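Local coordinates for protein shikimate dehydrogenase (NADP(+)) (Peptoclostridium difficile, PDB 5DZS) that probably catalyses the reversible NADPH-linked reduction of 3-dehydroshikimate to shikimate, a step of chorismate biosynthesis that leads to the aromatic amino acids, at residues V15-L27 with I256-F268. Sequence-based numbering, arbitrary orientation.
Sequences VSPQIHKRVFEIL and ILDVIYNELKLEF
Ile260 drives its CD1 against Val23 CG2, 3.5 Å away, where helix 16-27 meets the C-terminal helix 256-268; the helix axes approach to 10.7 Å and run at 130° to each other. With chi1 near -66°, Ile260 holds CG1 anti to its carbonyl carbon, which lets this branch also reach Ile26 CD1, though Ile26 has two conformers and the closeness of that fit is doubtful. Toward Val15, Leu264 CD1 packs on Ile19 CG1; at the other end Leu27 CD2 meets Ile256 CD1. Branched aliphatics suit this seam, since Val23, Ile260, Ile19 and Leu264 are buried.

Charges suit the more exposed flank. Arg22, in one of two conformers, forms a salt bridge from NH2 to OE2 of the poorly ordered Glu267, its hydrogen bond weak and its close fit doubtful. Glu263 adds a long salt bridge, and a long contact with Glu25, which also pairs with Lys21, extends the network.

The extended Gln18 lays its aliphatic part along Leu264 CD2. Val15, predicted to help bind shikimate, puts CG1 3.7 Å from CZ of the poorly ordered Phe268, whose ring stacks edge-to-face with Tyr211, another predicted shikimate ligand. The chemistry thus implies an apolar seam bordered by ion pairs, joining the last helix to helix 16-27 of the substrate-binding domain.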
loop_
_atom_site.group_PDB
_atom_site.type_symbol
_atom_site.label_atom_id
_atom_site.label_comp_id
_atom_site.label_asym_id
_atom_site.label_seq_id
_atom_site.Cartn_x
_atom_site.Cartn_y
_atom_site.Cartn_z
ATOM N N VAL B 15 -20.079 3.782 -13.790
ATOM C CA VAL B 15 -20.653 3.781 -12.438
ATOM C C VAL B 15 -19.550 4.106 -11.414
ATOM O O VAL B 15 -19.828 4.190 -10.227
ATOM C CB VAL B 15 -21.340 2.455 -12.052
ATOM C CG1 VAL B 15 -22.488 2.175 -13.009
ATOM C CG2 VAL B 15 -20.366 1.293 -12.014
ATOM N N SER B 16 -18.303 4.279 -11.851
ATOM C CA SER B 16 -17.222 4.562 -10.887
ATOM C C SER B 16 -17.427 5.819 -10.045
ATOM O O SER B 16 -17.149 5.797 -8.849
ATOM C CB SER B 16 -15.843 4.578 -11.565
ATOM O OG SER B 16 -15.520 3.251 -11.953
ATOM N N PRO B 17 -17.888 6.928 -10.634
ATOM C CA PRO B 17 -18.069 8.074 -9.760
ATOM C C PRO B 17 -19.072 7.809 -8.623
ATOM O O PRO B 17 -18.826 8.222 -7.506
ATOM C CB PRO B 17 -18.540 9.185 -10.715
ATOM C CG PRO B 17 -17.944 8.796 -12.040
ATOM C CD PRO B 17 -18.063 7.293 -12.060
ATOM N N GLN B 18 -20.143 7.069 -8.890
ATOM C CA GLN B 18 -21.128 6.749 -7.854
ATOM C C GLN B 18 -20.518 5.836 -6.785
ATOM O O GLN B 18 -20.753 6.030 -5.592
ATOM C CB GLN B 18 -22.363 6.085 -8.468
ATOM C CG GLN B 18 -23.456 5.806 -7.446
ATOM C CD GLN B 18 -24.686 5.124 -8.024
ATOM O OE1 GLN B 18 -24.668 4.609 -9.145
ATOM N NE2 GLN B 18 -25.768 5.109 -7.245
ATOM N N ILE B 19 -19.749 4.821 -7.200
ATOM C CA ILE B 19 -19.111 3.940 -6.245
ATOM C C ILE B 19 -18.185 4.731 -5.337
ATOM O O ILE B 19 -18.231 4.598 -4.110
ATOM C CB ILE B 19 -18.311 2.800 -6.945
ATOM C CG1 ILE B 19 -19.270 1.858 -7.696
ATOM C CG2 ILE B 19 -17.449 2.059 -5.927
ATOM C CD1 ILE B 19 -18.571 0.806 -8.550
ATOM N N HIS B 20 -17.285 5.532 -5.920
ATOM C CA HIS B 20 -16.359 6.319 -5.115
ATOM C C HIS B 20 -17.065 7.296 -4.175
ATOM O O HIS B 20 -16.625 7.476 -3.048
ATOM C CB HIS B 20 -15.309 7.022 -5.992
ATOM C CG HIS B 20 -14.282 6.086 -6.555
ATOM N ND1 HIS B 20 -13.132 5.760 -5.884
ATOM C CD2 HIS B 20 -14.236 5.413 -7.724
ATOM C CE1 HIS B 20 -12.412 4.934 -6.613
ATOM N NE2 HIS B 20 -13.055 4.710 -7.744
ATOM N N LYS B 21 -18.149 7.914 -4.643
ATOM C CA LYS B 21 -18.969 8.796 -3.788
ATOM C C LYS B 21 -19.424 8.034 -2.551
ATOM O O LYS B 21 -19.283 8.519 -1.436
ATOM C CB LYS B 21 -20.185 9.324 -4.539
ATOM C CG LYS B 21 -21.112 10.175 -3.667
ATOM C CD LYS B 21 -22.305 10.694 -4.461
ATOM C CE LYS B 21 -23.182 11.641 -3.659
ATOM N NZ LYS B 21 -22.475 12.851 -3.174
ATOM N N ARG B 22 -19.968 6.837 -2.753
ATOM C CA ARG B 22 -20.422 6.008 -1.641
ATOM C C ARG B 22 -19.301 5.647 -0.675
ATOM O O ARG B 22 -19.502 5.636 0.540
ATOM C CB ARG B 22 -21.115 4.755 -2.173
ATOM C CG ARG B 22 -22.502 5.011 -2.726
ATOM C CD ARG B 22 -23.438 5.430 -1.597
ATOM N NE ARG B 22 -24.817 5.632 -2.024
ATOM C CZ ARG B 22 -25.738 4.681 -2.053
ATOM N NH1 ARG B 22 -26.971 4.979 -2.444
ATOM N NH2 ARG B 22 -25.437 3.436 -1.688
ATOM N N VAL B 23 -18.107 5.361 -1.200
ATOM C CA VAL B 23 -16.988 5.014 -0.335
ATOM C C VAL B 23 -16.578 6.207 0.512
ATOM O O VAL B 23 -16.403 6.089 1.741
ATOM C CB VAL B 23 -15.776 4.492 -1.132
ATOM C CG1 VAL B 23 -14.649 4.124 -0.177
ATOM C CG2 VAL B 23 -16.174 3.281 -1.916
ATOM N N PHE B 24 -16.495 7.394 -0.106
ATOM C CA PHE B 24 -16.171 8.599 0.648
ATOM C C PHE B 24 -17.224 8.848 1.724
ATOM O O PHE B 24 -16.905 9.224 2.863
ATOM C CB PHE B 24 -16.095 9.880 -0.217
ATOM C CG PHE B 24 -15.006 9.880 -1.251
ATOM C CD1 PHE B 24 -13.724 9.441 -0.953
ATOM C CD2 PHE B 24 -15.242 10.446 -2.517
ATOM C CE1 PHE B 24 -12.705 9.487 -1.897
ATOM C CE2 PHE B 24 -14.242 10.479 -3.458
ATOM C CZ PHE B 24 -12.972 10.004 -3.167
ATOM N N GLU B 25 -18.484 8.606 1.392
ATOM C CA GLU B 25 -19.551 8.857 2.369
ATOM C C GLU B 25 -19.461 7.923 3.562
ATOM O O GLU B 25 -19.605 8.352 4.721
ATOM C CB GLU B 25 -20.936 8.701 1.737
ATOM C CG GLU B 25 -21.307 9.814 0.789
ATOM C CD GLU B 25 -22.594 9.563 0.018
ATOM O OE1 GLU B 25 -23.144 8.442 0.048
ATOM O OE2 GLU B 25 -23.075 10.519 -0.623
ATOM N N ILE B 26 -19.264 6.639 3.303
ATOM C CA ILE B 26 -19.209 5.684 4.382
ATOM C C ILE B 26 -18.014 5.930 5.308
ATOM O O ILE B 26 -18.136 5.780 6.541
ATOM C CB ILE B 26 -19.245 4.247 3.838
ATOM C CG1 ILE B 26 -20.566 4.030 3.094
ATOM C CG2 ILE B 26 -19.092 3.246 4.963
ATOM C CD1 ILE B 26 -20.772 2.617 2.596
ATOM N N LEU B 27 -16.893 6.354 4.726
ATOM C CA LEU B 27 -15.658 6.640 5.478
ATOM C C LEU B 27 -15.598 8.079 6.008
ATOM O O LEU B 27 -14.623 8.451 6.661
ATOM C CB LEU B 27 -14.424 6.374 4.619
ATOM C CG LEU B 27 -14.248 4.940 4.150
ATOM C CD1 LEU B 27 -13.071 4.882 3.202
ATOM C CD2 LEU B 27 -14.053 4.020 5.347
ATOM N N ILE B 256 -16.836 -3.318 4.308
ATOM C CA ILE B 256 -17.331 -2.221 3.476
ATOM C C ILE B 256 -17.683 -2.625 2.033
ATOM O O ILE B 256 -18.669 -2.168 1.467
ATOM C CB ILE B 256 -16.372 -1.015 3.535
ATOM C CG1 ILE B 256 -16.366 -0.453 4.965
ATOM C CG2 ILE B 256 -16.774 0.054 2.532
ATOM C CD1 ILE B 256 -15.472 0.733 5.202
ATOM N N LEU B 257 -16.869 -3.483 1.412
ATOM C CA LEU B 257 -17.143 -3.939 0.063
ATOM C C LEU B 257 -18.544 -4.545 -0.086
ATOM O O LEU B 257 -19.277 -4.192 -1.009
ATOM C CB LEU B 257 -16.059 -4.952 -0.318
ATOM C CG LEU B 257 -16.223 -5.828 -1.554
ATOM C CD1 LEU B 257 -16.589 -5.043 -2.786
ATOM C CD2 LEU B 257 -14.930 -6.604 -1.775
ATOM N N ASP B 258 -18.895 -5.471 0.792
ATOM C CA ASP B 258 -20.203 -6.098 0.720
ATOM C C ASP B 258 -21.311 -5.099 0.989
ATOM O O ASP B 258 -22.365 -5.154 0.344
ATOM C CB ASP B 258 -20.318 -7.291 1.674
ATOM C CG ASP B 258 -19.581 -8.518 1.166
ATOM O OD1 ASP B 258 -19.273 -8.581 -0.050
ATOM O OD2 ASP B 258 -19.324 -9.428 1.985
ATOM N N VAL B 259 -21.105 -4.206 1.952
ATOM C CA VAL B 259 -22.134 -3.212 2.260
ATOM C C VAL B 259 -22.372 -2.348 1.021
ATOM O O VAL B 259 -23.505 -2.149 0.580
ATOM C CB VAL B 259 -21.744 -2.342 3.480
ATOM C CG1 VAL B 259 -22.731 -1.210 3.675
ATOM C CG2 VAL B 259 -21.681 -3.200 4.739
ATOM N N ILE B 260 -21.300 -1.864 0.418
ATOM C CA ILE B 260 -21.449 -1.019 -0.741
ATOM C C ILE B 260 -22.008 -1.732 -1.958
ATOM O O ILE B 260 -22.862 -1.191 -2.674
ATOM C CB ILE B 260 -20.117 -0.347 -1.080
ATOM C CG1 ILE B 260 -19.743 0.613 0.055
ATOM C CG2 ILE B 260 -20.211 0.345 -2.442
ATOM C CD1 ILE B 260 -18.393 1.278 -0.108
ATOM N N TYR B 261 -21.513 -2.941 -2.222
ATOM C CA TYR B 261 -21.981 -3.728 -3.339
ATOM C C TYR B 261 -23.477 -4.057 -3.230
ATOM O O TYR B 261 -24.208 -3.905 -4.197
ATOM C CB TYR B 261 -21.177 -5.036 -3.414
ATOM C CG TYR B 261 -21.721 -6.084 -4.375
ATOM C CD1 TYR B 261 -21.573 -5.948 -5.749
ATOM C CD2 TYR B 261 -22.362 -7.233 -3.905
ATOM C CE1 TYR B 261 -22.049 -6.904 -6.625
ATOM C CE2 TYR B 261 -22.847 -8.194 -4.786
ATOM C CZ TYR B 261 -22.681 -8.022 -6.146
ATOM O OH TYR B 261 -23.159 -8.966 -7.048
ATOM N N ASN B 262 -23.915 -4.515 -2.065
ATOM C CA ASN B 262 -25.329 -4.857 -1.890
ATOM C C ASN B 262 -26.236 -3.641 -2.002
ATOM O O ASN B 262 -27.331 -3.722 -2.580
ATOM C CB ASN B 262 -25.553 -5.585 -0.559
ATOM C CG ASN B 262 -24.902 -6.960 -0.528
ATOM O OD1 ASN B 262 -24.893 -7.685 -1.523
ATOM N ND2 ASN B 262 -24.369 -7.330 0.627
ATOM N N GLU B 263 -25.805 -2.510 -1.444
ATOM C CA GLU B 263 -26.617 -1.303 -1.518
ATOM C C GLU B 263 -26.681 -0.806 -2.960
ATOM O O GLU B 263 -27.743 -0.382 -3.422
ATOM C CB GLU B 263 -26.130 -0.224 -0.527
ATOM C CG GLU B 263 -26.415 -0.593 0.934
ATOM C CD GLU B 263 -26.007 0.485 1.924
ATOM O OE1 GLU B 263 -25.488 1.537 1.475
ATOM O OE2 GLU B 263 -26.207 0.270 3.151
ATOM N N LEU B 264 -25.570 -0.887 -3.688
ATOM C CA LEU B 264 -25.551 -0.439 -5.088
ATOM C C LEU B 264 -26.308 -1.368 -6.015
ATOM O O LEU B 264 -26.990 -0.915 -6.939
ATOM C CB LEU B 264 -24.113 -0.292 -5.593
ATOM C CG LEU B 264 -23.345 0.920 -5.106
ATOM C CD1 LEU B 264 -21.900 0.786 -5.561
ATOM C CD2 LEU B 264 -23.969 2.205 -5.634
ATOM N N LYS B 265 -26.205 -2.667 -5.756
ATOM C CA LYS B 265 -26.871 -3.685 -6.565
ATOM C C LYS B 265 -28.399 -3.506 -6.570
ATOM O O LYS B 265 -29.077 -3.988 -7.477
ATOM C CB LYS B 265 -26.436 -5.066 -6.068
ATOM C CG LYS B 265 -26.989 -6.271 -6.799
ATOM C CD LYS B 265 -26.036 -7.444 -6.599
ATOM C CE LYS B 265 -26.679 -8.792 -6.860
ATOM N NZ LYS B 265 -27.581 -9.182 -5.741
ATOM N N LEU B 266 -28.927 -2.801 -5.565
ATOM C CA LEU B 266 -30.363 -2.493 -5.496
ATOM C C LEU B 266 -30.683 -1.179 -6.225
ATOM O O LEU B 266 -31.649 -1.101 -6.984
ATOM C CB LEU B 266 -30.825 -2.370 -4.044
ATOM C CG LEU B 266 -30.685 -3.597 -3.148
ATOM C CD1 LEU B 266 -31.087 -3.237 -1.724
ATOM C CD2 LEU B 266 -31.509 -4.767 -3.670
ATOM N N GLU B 267 -29.863 -0.156 -5.983
ATOM C CA GLU B 267 -30.052 1.182 -6.576
ATOM C C GLU B 267 -30.240 1.173 -8.086
ATOM O O GLU B 267 -31.028 1.953 -8.615
ATOM C CB GLU B 267 -28.870 2.085 -6.233
ATOM C CG GLU B 267 -28.718 2.363 -4.751
ATOM C CD GLU B 267 -27.289 2.671 -4.371
ATOM O OE1 GLU B 267 -26.657 3.525 -5.033
ATOM O OE2 GLU B 267 -26.800 2.070 -3.390
ATOM N N PHE B 268 -29.504 0.312 -8.781
ATOM C CA PHE B 268 -29.635 0.214 -10.231
ATOM C C PHE B 268 -30.903 -0.565 -10.588
ATOM O O PHE B 268 -31.609 -0.209 -11.533
ATOM C CB PHE B 268 -28.396 -0.435 -10.853
ATOM C CG PHE B 268 -27.119 0.323 -10.593
ATOM C CD1 PHE B 268 -26.863 1.521 -11.243
ATOM C CD2 PHE B 268 -26.165 -0.173 -9.714
ATOM C CE1 PHE B 268 -25.690 2.219 -11.007
ATOM C CE2 PHE B 268 -24.987 0.518 -9.477
ATOM C CZ PHE B 268 -24.748 1.715 -10.125
#